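Local coordinates for protein Uly1 (Catenovulum maritimum, PDB 7DRQ) that probably depolymerises the algal polysaccharide ulvan as a calcium-binding lyase of polysaccharide lyase family 24, at residues A[17-28]-A[95-106]; A[341-350]-A[361-369]. All coordinates share one frame; numbering follows the deposited sequence.

Interaction 1: residues A[17-28]-A[95-106]; sequences FDGVKKSVPQAR and HTGFEGRWWVGE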
loop_
_atom_site.group_PDB
_atom_site.type_symbol
_atom_site.label_atom_id
_atom_site.label_comp_id
_atom_site.label_asym_id
_atom_site.label_seq_id
_atom_site.Cartn_x
_atom_site.Cartn_y
_atom_site.Cartn_z
ATOM N N PHE A 17 -16.457 -8.605 -0.267
ATOM C CA PHE A 17 -16.720 -9.569 -1.332
ATOM C C PHE A 17 -17.131 -10.886 -0.680
ATOM O O PHE A 17 -16.285 -11.698 -0.298
ATOM C CB PHE A 17 -15.497 -9.720 -2.227
ATOM C CG PHE A 17 -14.966 -8.411 -2.737
ATOM C CD1 PHE A 17 -15.837 -7.401 -3.121
ATOM C CD2 PHE A 17 -13.600 -8.185 -2.839
ATOM C CE1 PHE A 17 -15.345 -6.188 -3.602
ATOM C CE2 PHE A 17 -13.105 -6.975 -3.323
ATOM C CZ PHE A 17 -13.983 -5.979 -3.693
ATOM N N ASP A 18 -18.436 -11.096 -0.556
ATOM C CA ASP A 18 -18.983 -12.208 0.214
ATOM C C ASP A 18 -19.153 -13.484 -0.604
ATOM O O ASP A 18 -19.726 -14.458 -0.094
ATOM C CB ASP A 18 -20.322 -11.806 0.832
ATOM C CG ASP A 18 -21.407 -11.580 -0.202
ATOM O OD1 ASP A 18 -21.117 -11.060 -1.307
ATOM O OD2 ASP A 18 -22.564 -11.926 0.098
ATOM N N GLY A 19 -18.676 -13.501 -1.844
ATOM C CA GLY A 19 -18.781 -14.676 -2.696
ATOM C C GLY A 19 -17.576 -15.588 -2.605
ATOM O O GLY A 19 -16.998 -15.743 -1.525
ATOM N N VAL A 20 -17.178 -16.193 -3.725
ATOM C CA VAL A 20 -16.075 -17.147 -3.736
ATOM C C VAL A 20 -14.957 -16.639 -4.639
ATOM O O VAL A 20 -15.127 -15.720 -5.445
ATOM C CB VAL A 20 -16.520 -18.565 -4.162
ATOM C CG1 VAL A 20 -17.642 -19.054 -3.272
ATOM C CG2 VAL A 20 -16.929 -18.595 -5.641
ATOM N N LYS A 21 -13.799 -17.276 -4.498
ATOM C CA LYS A 21 -12.634 -16.915 -5.292
ATOM C C LYS A 21 -12.805 -17.353 -6.743
ATOM O O LYS A 21 -13.247 -18.469 -7.020
ATOM C CB LYS A 21 -11.385 -17.562 -4.698
ATOM C CG LYS A 21 -10.120 -17.280 -5.477
ATOM C CD LYS A 21 -9.263 -16.291 -4.746
ATOM C CE LYS A 21 -7.819 -16.406 -5.189
ATOM N NZ LYS A 21 -7.747 -16.259 -6.664
ATOM N N LYS A 22 -12.441 -16.469 -7.671
ATOM C CA LYS A 22 -12.473 -16.764 -9.099
ATOM C C LYS A 22 -11.068 -16.720 -9.683
ATOM O O LYS A 22 -10.253 -15.870 -9.308
ATOM C CB LYS A 22 -13.358 -15.769 -9.860
ATOM C CG LYS A 22 -14.827 -15.809 -9.485
ATOM C CD LYS A 22 -15.485 -17.139 -9.840
ATOM C CE LYS A 22 -16.956 -17.126 -9.434
ATOM N NZ LYS A 22 -17.660 -18.387 -9.791
ATOM N N SER A 23 -10.795 -17.634 -10.615
ATOM C CA SER A 23 -9.587 -17.554 -11.414
ATOM C C SER A 23 -9.613 -16.286 -12.274
ATOM O O SER A 23 -10.650 -15.646 -12.457
ATOM C CB SER A 23 -9.453 -18.799 -12.296
ATOM O OG SER A 23 -10.268 -18.684 -13.446
ATOM N N VAL A 24 -8.452 -15.926 -12.807
ATOM C CA VAL A 24 -8.369 -14.802 -13.735
ATOM C C VAL A 24 -9.149 -15.110 -15.013
ATOM O O VAL A 24 -9.908 -14.246 -15.481
ATOM C CB VAL A 24 -6.909 -14.431 -14.028
ATOM C CG1 VAL A 24 -6.824 -13.589 -15.280
ATOM C CG2 VAL A 24 -6.318 -13.692 -12.830
ATOM N N PRO A 25 -9.015 -16.300 -15.624
ATOM C CA PRO A 25 -9.865 -16.587 -16.797
ATOM C C PRO A 25 -11.352 -16.609 -16.478
ATOM O O PRO A 25 -12.155 -16.142 -17.292
ATOM C CB PRO A 25 -9.355 -17.958 -17.274
ATOM C CG PRO A 25 -7.949 -18.019 -16.790
ATOM C CD PRO A 25 -7.987 -17.346 -15.444
ATOM N N GLN A 26 -11.746 -17.153 -15.324
ATOM C CA GLN A 26 -13.137 -17.062 -14.891
ATOM C C GLN A 26 -13.575 -15.606 -14.772
ATOM O O GLN A 26 -14.609 -15.203 -15.321
ATOM C CB GLN A 26 -13.309 -17.763 -13.542
ATOM C CG GLN A 26 -13.801 -19.199 -13.580
ATOM C CD GLN A 26 -13.881 -19.794 -12.190
ATOM O OE1 GLN A 26 -13.020 -19.538 -11.339
ATOM N NE2 GLN A 26 -14.925 -20.583 -11.940
ATOM N N ALA A 27 -12.798 -14.804 -14.037
ATOM C CA ALA A 27 -13.174 -13.413 -13.799
ATOM C C ALA A 27 -13.304 -12.652 -15.107
ATOM O O ALA A 27 -14.181 -11.794 -15.255
ATOM C CB ALA A 27 -12.145 -12.745 -12.891
ATOM N N ARG A 28 -12.451 -12.966 -16.078
ATOM C CA ARG A 28 -12.471 -12.218 -17.323
ATOM C C ARG A 28 -13.637 -12.627 -18.213
ATOM O O ARG A 28 -14.230 -11.781 -18.893
ATOM C CB ARG A 28 -11.150 -12.413 -18.059
ATOM C CG ARG A 28 -10.962 -11.448 -19.175
ATOM C CD ARG A 28 -9.577 -10.867 -19.102
ATOM N NE ARG A 28 -8.565 -11.902 -19.030
ATOM C CZ ARG A 28 -7.380 -11.758 -18.448
ATOM N NH1 ARG A 28 -7.055 -10.621 -17.863
ATOM N NH2 ARG A 28 -6.514 -12.763 -18.457
ATOM N N HIS A 95 -16.475 1.033 -7.804
ATOM C CA HIS A 95 -15.483 -0.012 -8.056
ATOM C C HIS A 95 -15.805 -0.752 -9.350
ATOM O O HIS A 95 -16.918 -1.262 -9.520
ATOM C CB HIS A 95 -15.472 -0.981 -6.864
ATOM C CG HIS A 95 -14.490 -2.108 -6.989
ATOM N ND1 HIS A 95 -13.172 -1.921 -7.356
ATOM C CD2 HIS A 95 -14.634 -3.438 -6.765
ATOM C CE1 HIS A 95 -12.550 -3.090 -7.366
ATOM N NE2 HIS A 95 -13.416 -4.026 -7.014
ATOM N N THR A 96 -14.839 -0.800 -10.276
ATOM C CA THR A 96 -15.063 -1.447 -11.563
ATOM C C THR A 96 -14.624 -2.906 -11.570
ATOM O O THR A 96 -14.707 -3.560 -12.611
ATOM C CB THR A 96 -14.367 -0.662 -12.691
ATOM O OG1 THR A 96 -12.962 -0.538 -12.424
ATOM C CG2 THR A 96 -14.983 0.723 -12.810
ATOM N N GLY A 97 -14.180 -3.437 -10.432
ATOM C CA GLY A 97 -13.944 -4.863 -10.319
ATOM C C GLY A 97 -12.730 -5.312 -11.108
ATOM O O GLY A 97 -11.756 -4.568 -11.302
ATOM N N PHE A 98 -12.799 -6.549 -11.590
ATOM C CA PHE A 98 -11.708 -7.108 -12.375
ATOM C C PHE A 98 -11.865 -6.672 -13.828
ATOM O O PHE A 98 -12.760 -7.154 -14.530
ATOM C CB PHE A 98 -11.675 -8.631 -12.274
ATOM C CG PHE A 98 -10.457 -9.234 -12.926
ATOM C CD1 PHE A 98 -9.272 -9.361 -12.213
ATOM C CD2 PHE A 98 -10.485 -9.638 -14.253
ATOM C CE1 PHE A 98 -8.137 -9.902 -12.806
ATOM C CE2 PHE A 98 -9.350 -10.174 -14.861
ATOM C CZ PHE A 98 -8.177 -10.304 -14.138
ATOM N N GLU A 99 -10.998 -5.760 -14.270
ATOM C CA GLU A 99 -10.974 -5.269 -15.650
ATOM C C GLU A 99 -12.373 -4.906 -16.145
ATOM O O GLU A 99 -12.801 -5.301 -17.232
ATOM C CB GLU A 99 -10.303 -6.296 -16.575
ATOM C CG GLU A 99 -8.830 -6.556 -16.207
ATOM C CD GLU A 99 -8.195 -7.693 -16.998
ATOM O OE1 GLU A 99 -7.035 -8.051 -16.705
ATOM O OE2 GLU A 99 -8.863 -8.235 -17.893
ATOM N N GLY A 100 -13.103 -4.152 -15.324
ATOM C CA GLY A 100 -14.418 -3.673 -15.685
ATOM C C GLY A 100 -15.561 -4.573 -15.266
ATOM O O GLY A 100 -16.715 -4.123 -15.259
ATOM N N ARG A 101 -15.275 -5.834 -14.920
ATOM C CA ARG A 101 -16.293 -6.783 -14.473
ATOM C C ARG A 101 -16.543 -6.496 -13.008
ATOM O O ARG A 101 -15.927 -7.087 -12.120
ATOM C CB ARG A 101 -15.840 -8.220 -14.694
ATOM C CG ARG A 101 -15.886 -8.655 -16.155
ATOM C CD ARG A 101 -14.697 -8.125 -16.960
ATOM N NE ARG A 101 -14.461 -8.942 -18.152
ATOM C CZ ARG A 101 -13.588 -8.637 -19.111
ATOM N NH1 ARG A 101 -12.858 -7.533 -19.022
ATOM N NH2 ARG A 101 -13.432 -9.447 -20.158
ATOM N N TRP A 102 -17.477 -5.573 -12.760
ATOM C CA TRP A 102 -17.617 -4.976 -11.441
ATOM C C TRP A 102 -18.182 -5.947 -10.415
ATOM O O TRP A 102 -18.093 -5.671 -9.217
ATOM C CB TRP A 102 -18.496 -3.726 -11.526
ATOM C CG TRP A 102 -19.784 -3.947 -12.267
ATOM C CD1 TRP A 102 -20.033 -3.660 -13.579
ATOM C CD2 TRP A 102 -20.997 -4.510 -11.741
ATOM N NE1 TRP A 102 -21.324 -4.009 -13.902
ATOM C CE2 TRP A 102 -21.937 -4.532 -12.793
ATOM C CE3 TRP A 102 -21.380 -4.995 -10.484
ATOM C CZ2 TRP A 102 -23.238 -5.020 -12.627
ATOM C CZ3 TRP A 102 -22.671 -5.481 -10.321
ATOM C CH2 TRP A 102 -23.582 -5.489 -11.391
ATOM N N TRP A 103 -18.754 -7.070 -10.855
ATOM C CA TRP A 103 -19.235 -8.106 -9.942
ATOM C C TRP A 103 -18.129 -9.065 -9.499
ATOM O O TRP A 103 -18.411 -10.010 -8.752
ATOM C CB TRP A 103 -20.379 -8.891 -10.601
ATOM C CG TRP A 103 -19.935 -9.481 -11.907
ATOM C CD1 TRP A 103 -19.384 -10.707 -12.097
ATOM C CD2 TRP A 103 -19.944 -8.839 -13.191
ATOM N NE1 TRP A 103 -19.066 -10.887 -13.421
ATOM C CE2 TRP A 103 -19.395 -9.754 -14.116
ATOM C CE3 TRP A 103 -20.371 -7.586 -13.651
ATOM C CZ2 TRP A 103 -19.259 -9.459 -15.475
ATOM C CZ3 TRP A 103 -20.232 -7.292 -15.010
ATOM C CH2 TRP A 103 -19.680 -8.229 -15.902
ATOM N N VAL A 104 -16.887 -8.863 -9.936
ATOM C CA VAL A 104 -15.744 -9.609 -9.419
ATOM C C VAL A 104 -14.851 -8.629 -8.674
ATOM O O VAL A 104 -14.190 -7.785 -9.292
ATOM C CB VAL A 104 -14.962 -10.332 -10.523
ATOM C CG1 VAL A 104 -13.792 -11.088 -9.897
ATOM C CG2 VAL A 104 -15.870 -11.284 -11.280
ATOM N N GLY A 105 -14.798 -8.770 -7.353
ATOM C CA GLY A 105 -14.051 -7.823 -6.537
ATOM C C GLY A 105 -12.550 -7.940 -6.752
ATOM O O GLY A 105 -12.002 -9.030 -6.933
ATOM N N GLU A 106 -11.872 -6.797 -6.705
ATOM C CA GLU A 106 -10.477 -6.707 -7.133
ATOM C C GLU A 106 -9.701 -5.919 -6.072
ATOM O O GLU A 106 -9.712 -4.686 -6.067
ATOM C CB GLU A 106 -10.438 -6.075 -8.533
ATOM C CG GLU A 106 -9.155 -5.474 -9.045
ATOM C CD GLU A 106 -7.968 -6.418 -9.115
ATOM O OE1 GLU A 106 -7.495 -6.817 -8.044
ATOM O OE2 GLU A 106 -7.457 -6.697 -10.234
HETATM O O HOH W 1 -16.754 -12.573 -14.294
#

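Interaction 2: residues A[341-350]-A[361-369]; sequences DQVSITGGFD and LIGQTNEWV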
loop_
_atom_site.group_PDB
_atom_site.type_symbol
_atom_site.label_atom_id
_atom_site.label_comp_id
_atom_site.label_asym_id
_atom_site.label_seq_id
_atom_site.Cartn_x
_atom_site.Cartn_y
_atom_site.Cartn_z
ATOM N N ASP A 341 11.046 -24.142 -8.566
ATOM C CA ASP A 341 9.983 -23.500 -7.795
ATOM C C ASP A 341 9.967 -23.892 -6.319
ATOM O O ASP A 341 9.012 -23.552 -5.617
ATOM C CB ASP A 341 8.610 -23.781 -8.415
ATOM C CG ASP A 341 8.468 -23.183 -9.798
ATOM O OD1 ASP A 341 9.276 -22.298 -10.140
ATOM O OD2 ASP A 341 7.550 -23.600 -10.535
ATOM N N GLN A 342 11.011 -24.557 -5.814
ATOM C CA GLN A 342 10.980 -25.047 -4.430
ATOM C C GLN A 342 11.072 -23.930 -3.391
ATOM O O GLN A 342 10.664 -24.138 -2.246
ATOM C CB GLN A 342 12.109 -26.057 -4.186
ATOM C CG GLN A 342 11.827 -27.029 -3.021
ATOM C CD GLN A 342 12.876 -28.125 -2.881
ATOM O OE1 GLN A 342 13.666 -28.364 -3.790
ATOM N NE2 GLN A 342 12.885 -28.795 -1.724
ATOM N N VAL A 343 11.613 -22.765 -3.745
ATOM C CA VAL A 343 11.616 -21.597 -2.865
ATOM C C VAL A 343 10.513 -20.668 -3.343
ATOM O O VAL A 343 10.601 -20.098 -4.439
ATOM C CB VAL A 343 12.964 -20.870 -2.863
ATOM C CG1 VAL A 343 12.925 -19.680 -1.866
ATOM C CG2 VAL A 343 14.105 -21.818 -2.544
ATOM N N SER A 344 9.481 -20.491 -2.519
ATOM C CA SER A 344 8.306 -19.729 -2.904
ATOM C C SER A 344 8.246 -18.498 -2.007
ATOM O O SER A 344 7.991 -18.610 -0.803
ATOM C CB SER A 344 7.034 -20.570 -2.790
ATOM O OG SER A 344 5.884 -19.794 -3.085
ATOM N N ILE A 345 8.525 -17.336 -2.595
ATOM C CA ILE A 345 8.451 -16.052 -1.913
ATOM C C ILE A 345 7.375 -15.246 -2.621
ATOM O O ILE A 345 7.577 -14.796 -3.756
ATOM C CB ILE A 345 9.794 -15.312 -1.932
ATOM C CG1 ILE A 345 10.877 -16.149 -1.240
ATOM C CG2 ILE A 345 9.657 -13.933 -1.288
ATOM C CD1 ILE A 345 12.285 -15.636 -1.533
ATOM N N THR A 346 6.237 -15.035 -1.948
ATOM C CA THR A 346 5.094 -14.385 -2.569
ATOM C C THR A 346 4.542 -13.225 -1.753
ATOM O O THR A 346 3.596 -12.573 -2.198
ATOM C CB THR A 346 3.966 -15.405 -2.823
ATOM O OG1 THR A 346 3.695 -16.127 -1.620
ATOM C CG2 THR A 346 4.385 -16.394 -3.911
ATOM N N GLY A 347 5.099 -12.953 -0.583
ATOM C CA GLY A 347 4.584 -11.899 0.263
ATOM C C GLY A 347 5.297 -11.936 1.596
ATOM O O GLY A 347 6.288 -12.646 1.764
ATOM N N GLY A 348 4.772 -11.159 2.540
ATOM C CA GLY A 348 5.370 -11.136 3.856
ATOM C C GLY A 348 6.611 -10.281 3.980
ATOM O O GLY A 348 7.325 -10.396 4.981
ATOM N N PHE A 349 6.893 -9.422 3.010
ATOM C CA PHE A 349 8.101 -8.611 3.054
ATOM C C PHE A 349 7.780 -7.218 3.575
ATOM O O PHE A 349 6.785 -6.606 3.172
ATOM C CB PHE A 349 8.752 -8.495 1.677
ATOM C CG PHE A 349 9.882 -7.519 1.651
ATOM C CD1 PHE A 349 11.102 -7.848 2.221
ATOM C CD2 PHE A 349 9.714 -6.240 1.119
ATOM C CE1 PHE A 349 12.159 -6.932 2.213
ATOM C CE2 PHE A 349 10.760 -5.324 1.123
ATOM C CZ PHE A 349 11.981 -5.670 1.664
ATOM N N ASP A 350 8.628 -6.718 4.469
ATOM C CA ASP A 350 8.487 -5.343 4.932
ATOM C C ASP A 350 9.821 -4.897 5.506
ATOM O O ASP A 350 10.724 -5.708 5.721
ATOM C CB ASP A 350 7.360 -5.204 5.963
ATOM C CG ASP A 350 6.842 -3.775 6.072
ATOM O OD1 ASP A 350 7.171 -2.946 5.193
ATOM O OD2 ASP A 350 6.110 -3.486 7.042
ATOM N N LEU A 361 14.499 -5.433 8.214
ATOM C CA LEU A 361 13.734 -6.023 7.117
ATOM C C LEU A 361 13.249 -7.409 7.509
ATOM O O LEU A 361 13.983 -8.180 8.132
ATOM C CB LEU A 361 14.556 -6.155 5.828
ATOM C CG LEU A 361 15.354 -4.914 5.413
ATOM C CD1 LEU A 361 16.811 -4.999 5.883
ATOM C CD2 LEU A 361 15.280 -4.736 3.907
ATOM N N ILE A 362 12.024 -7.739 7.102
ATOM C CA ILE A 362 11.444 -9.040 7.402
ATOM C C ILE A 362 10.952 -9.675 6.106
ATOM O O ILE A 362 10.671 -8.993 5.117
ATOM C CB ILE A 362 10.296 -8.948 8.427
ATOM C CG1 ILE A 362 9.155 -8.088 7.891
ATOM C CG2 ILE A 362 10.817 -8.396 9.751
ATOM C CD1 ILE A 362 7.898 -8.172 8.745
ATOM N N GLY A 363 10.857 -11.001 6.129
ATOM C CA GLY A 363 10.409 -11.748 4.969
ATOM C C GLY A 363 9.795 -13.067 5.383
ATOM O O GLY A 363 10.025 -13.566 6.490
ATOM N N GLN A 364 9.004 -13.626 4.474
ATOM C CA GLN A 364 8.492 -14.985 4.602
ATOM C C GLN A 364 8.974 -15.782 3.399
ATOM O O GLN A 364 8.691 -15.421 2.252
ATOM C CB GLN A 364 6.970 -15.030 4.685
ATOM C CG GLN A 364 6.473 -16.448 4.952
ATOM C CD GLN A 364 4.967 -16.571 4.962
ATOM O OE1 GLN A 364 4.248 -15.581 5.127
ATOM N NE2 GLN A 364 4.477 -17.800 4.801
ATOM N N THR A 365 9.700 -16.859 3.663
ATOM C CA THR A 365 10.292 -17.688 2.618
ATOM C C THR A 365 9.756 -19.101 2.790
ATOM O O THR A 365 10.032 -19.747 3.806
ATOM C CB THR A 365 11.818 -17.657 2.715
ATOM O OG1 THR A 365 12.267 -16.299 2.594
ATOM C CG2 THR A 365 12.470 -18.518 1.599
ATOM N N ASN A 366 8.999 -19.586 1.808
ATOM C CA ASN A 366 8.316 -20.869 1.939
ATOM C C ASN A 366 8.998 -21.943 1.102
ATOM O O ASN A 366 9.488 -21.668 0.002
ATOM C CB ASN A 366 6.853 -20.757 1.513
ATOM C CG ASN A 366 6.101 -19.722 2.313
ATOM O OD1 ASN A 366 6.259 -19.636 3.532
ATOM N ND2 ASN A 366 5.294 -18.918 1.636
ATOM N N GLU A 367 9.006 -23.169 1.620
ATOM C CA GLU A 367 9.430 -24.321 0.833
ATOM C C GLU A 367 8.221 -24.904 0.114
ATOM O O GLU A 367 7.183 -25.152 0.735
ATOM C CB GLU A 367 10.090 -25.386 1.708
ATOM C CG GLU A 367 10.704 -26.518 0.855
ATOM C CD GLU A 367 11.570 -27.466 1.652
ATOM O OE1 GLU A 367 11.606 -27.326 2.886
ATOM O OE2 GLU A 367 12.219 -28.351 1.039
ATOM N N TRP A 368 8.366 -25.145 -1.188
ATOM C CA TRP A 368 7.247 -25.463 -2.070
ATOM C C TRP A 368 7.542 -26.797 -2.749
ATOM O O TRP A 368 8.398 -26.865 -3.636
ATOM C CB TRP A 368 7.065 -24.328 -3.081
ATOM C CG TRP A 368 5.981 -24.483 -4.104
ATOM C CD1 TRP A 368 6.123 -24.954 -5.382
ATOM C CD2 TRP A 368 4.608 -24.107 -3.967
ATOM N NE1 TRP A 368 4.915 -24.918 -6.034
ATOM C CE2 TRP A 368 3.970 -24.403 -5.190
ATOM C CE3 TRP A 368 3.849 -23.570 -2.922
ATOM C CZ2 TRP A 368 2.611 -24.184 -5.397
ATOM C CZ3 TRP A 368 2.500 -23.348 -3.131
ATOM C CH2 TRP A 368 1.895 -23.651 -4.359
ATOM N N VAL A 369 6.844 -27.857 -2.322
ATOM C CA VAL A 369 7.088 -29.223 -2.791
ATOM C C VAL A 369 5.757 -29.867 -3.160
ATOM O O VAL A 369 4.801 -29.825 -2.375
ATOM C CB VAL A 369 7.815 -30.073 -1.728
ATOM C CG1 VAL A 369 7.858 -31.536 -2.153
ATOM C CG2 VAL A 369 9.227 -29.547 -1.504
HETATM O O HOH W 2 4.468 -18.764 -1.151
HETATM O O HOH W 3 6.286 -15.523 0.902
HETATM O O HOH W 4 8.985 -12.133 1.903
#

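Interaction 1: residues A[17-28]-A[95-106]
His95 opens the contact by laying its ring nearly parallel to that of Phe17, planes at 19°, but slid so far aside that they barely overlap; His95 NE2 and Phe17 CZ lie 3.9 Å apart. The same NE2 accepts from Glu106 N, while ND1 is bonded to Asp127, so the imidazole is fixed at both nitrogens. Phe98 turns its ring towards helix 24-29, whose start is closed by a capping box of Ser23 and Gln26: Ala27 CB sits over one face, 4.2 Å from the centroid, Val24 CG1 meets Phe98 CZ at 3.7 Å, and Arg28 NH1 comes in at the rim. The adjoining Glu99, its chain extended, forms a salt bridge with Arg28: NH1 of Arg28 lies 2.8 Å from Glu99 OE1 and makes an almost straight (175°) hydrogen bond to Glu99 OE2 within the guanidinium plane. Arg101 bends at its second torsion (chi2 78°), and this curls its guanidinium around to Arg28 O, 2.8 Å from Arg101 NH2, with a weak bond from Arg101 NE to the same oxygen. Arg28 CG rests over one face of that group, and Arg101 NH1 ties back to Glu99 O and to Asp136 O. A leucine in place of Arg101 would probably leave Arg28 O without these two donors, and Glu99 O and Asp136 O without the guanidinium that ties them. Trp103 NE1 reaches Ala27 O through one bridging water. Val104 CG1 then meets Ala27 CB at 3.8 Å, and Gly105 presents its bare CA over the centre of the Phe17 ring, a CH-pi contact 3.4 Å from the centroid, where any side chain would collide. The short helix is thus docked on the 98-104 turns, while strand 104-105 pairs in parallel with strand 39-40, whose Tyr40 also touches Phe17.

Interaction 2: residues A[341-350]-A[361-369]
Ser344 and Asn366 form an antiparallel hydrogen-bonded pair, Ser344 N giving a nearly straight (177°) bond of 2.8 Å to Asn366 O and Ser344 O accepting from Asn366 N in return. Close packing continues towards Trp368, whose N donates to Gln342 O at 2.7 Å. The indole, swung out with CG opposite its backbone N (chi1 178°), sets CD1 3.2 Å from Asp341 O, while its CB touches that of Ser344. On the other face Val343 CG1 meets Thr365 CG2 at 3.7 Å. Alongside, Gln342 and Glu367 point the same way, and NE2 of Gln342 reaches the anti lone pair of Glu367 OE2 at 2.9 Å. A second tight pair, Asp350 with Ile362, again exchanges two backbone bonds, and next to it Phe349 CZ rests against Leu361 CD2, which comes to the ring edge. Between these pairs the register slips by two residues and direct backbone bonding gives way to water. One water accepts from Thr346 N and donates to Gly347 O and Gln364 O; another accepts from Gln364 N; a third joins Ser344 OG, Thr346 OG1 and Asn366 ND2. Gly348, at a positive phi, comes close enough to Gln364 CB that a side chain would clash there. Ser344 OG is also held by Arg288, whose guanidinium makes a cation-pi contact with the Trp368 ring. Strand 359-369 runs between 343-344 and 350-353 on one flank and 372-383 on the other, all antiparallel, consistent with a blade of the beta-propeller expected for BNR-repeat relatives, and strand 290-298 packs against Ile345, Phe349 and Leu361.

Interactions 1 and 2 do not touch: their centres are 26 Å apart and their nearest atoms about 12 Å. Both contacts include parts of the chain related to BNR-repeat proteins of the beta-propeller clan, but they join different elements: interaction 1 docks an N-terminal helix and loop on turns, whereas interaction 2 is a strand pairing in an antiparallel sheet. Interaction 2 lies beside one calcium site, whereas interaction 1 stands farther from the other. The His95 side chain is about 10 Å from that of Lys185, a ligand of one ion, while the Asp341 side chain is about 5 Å from the other ion, which Leu283, Asp285 and Phe287 bind.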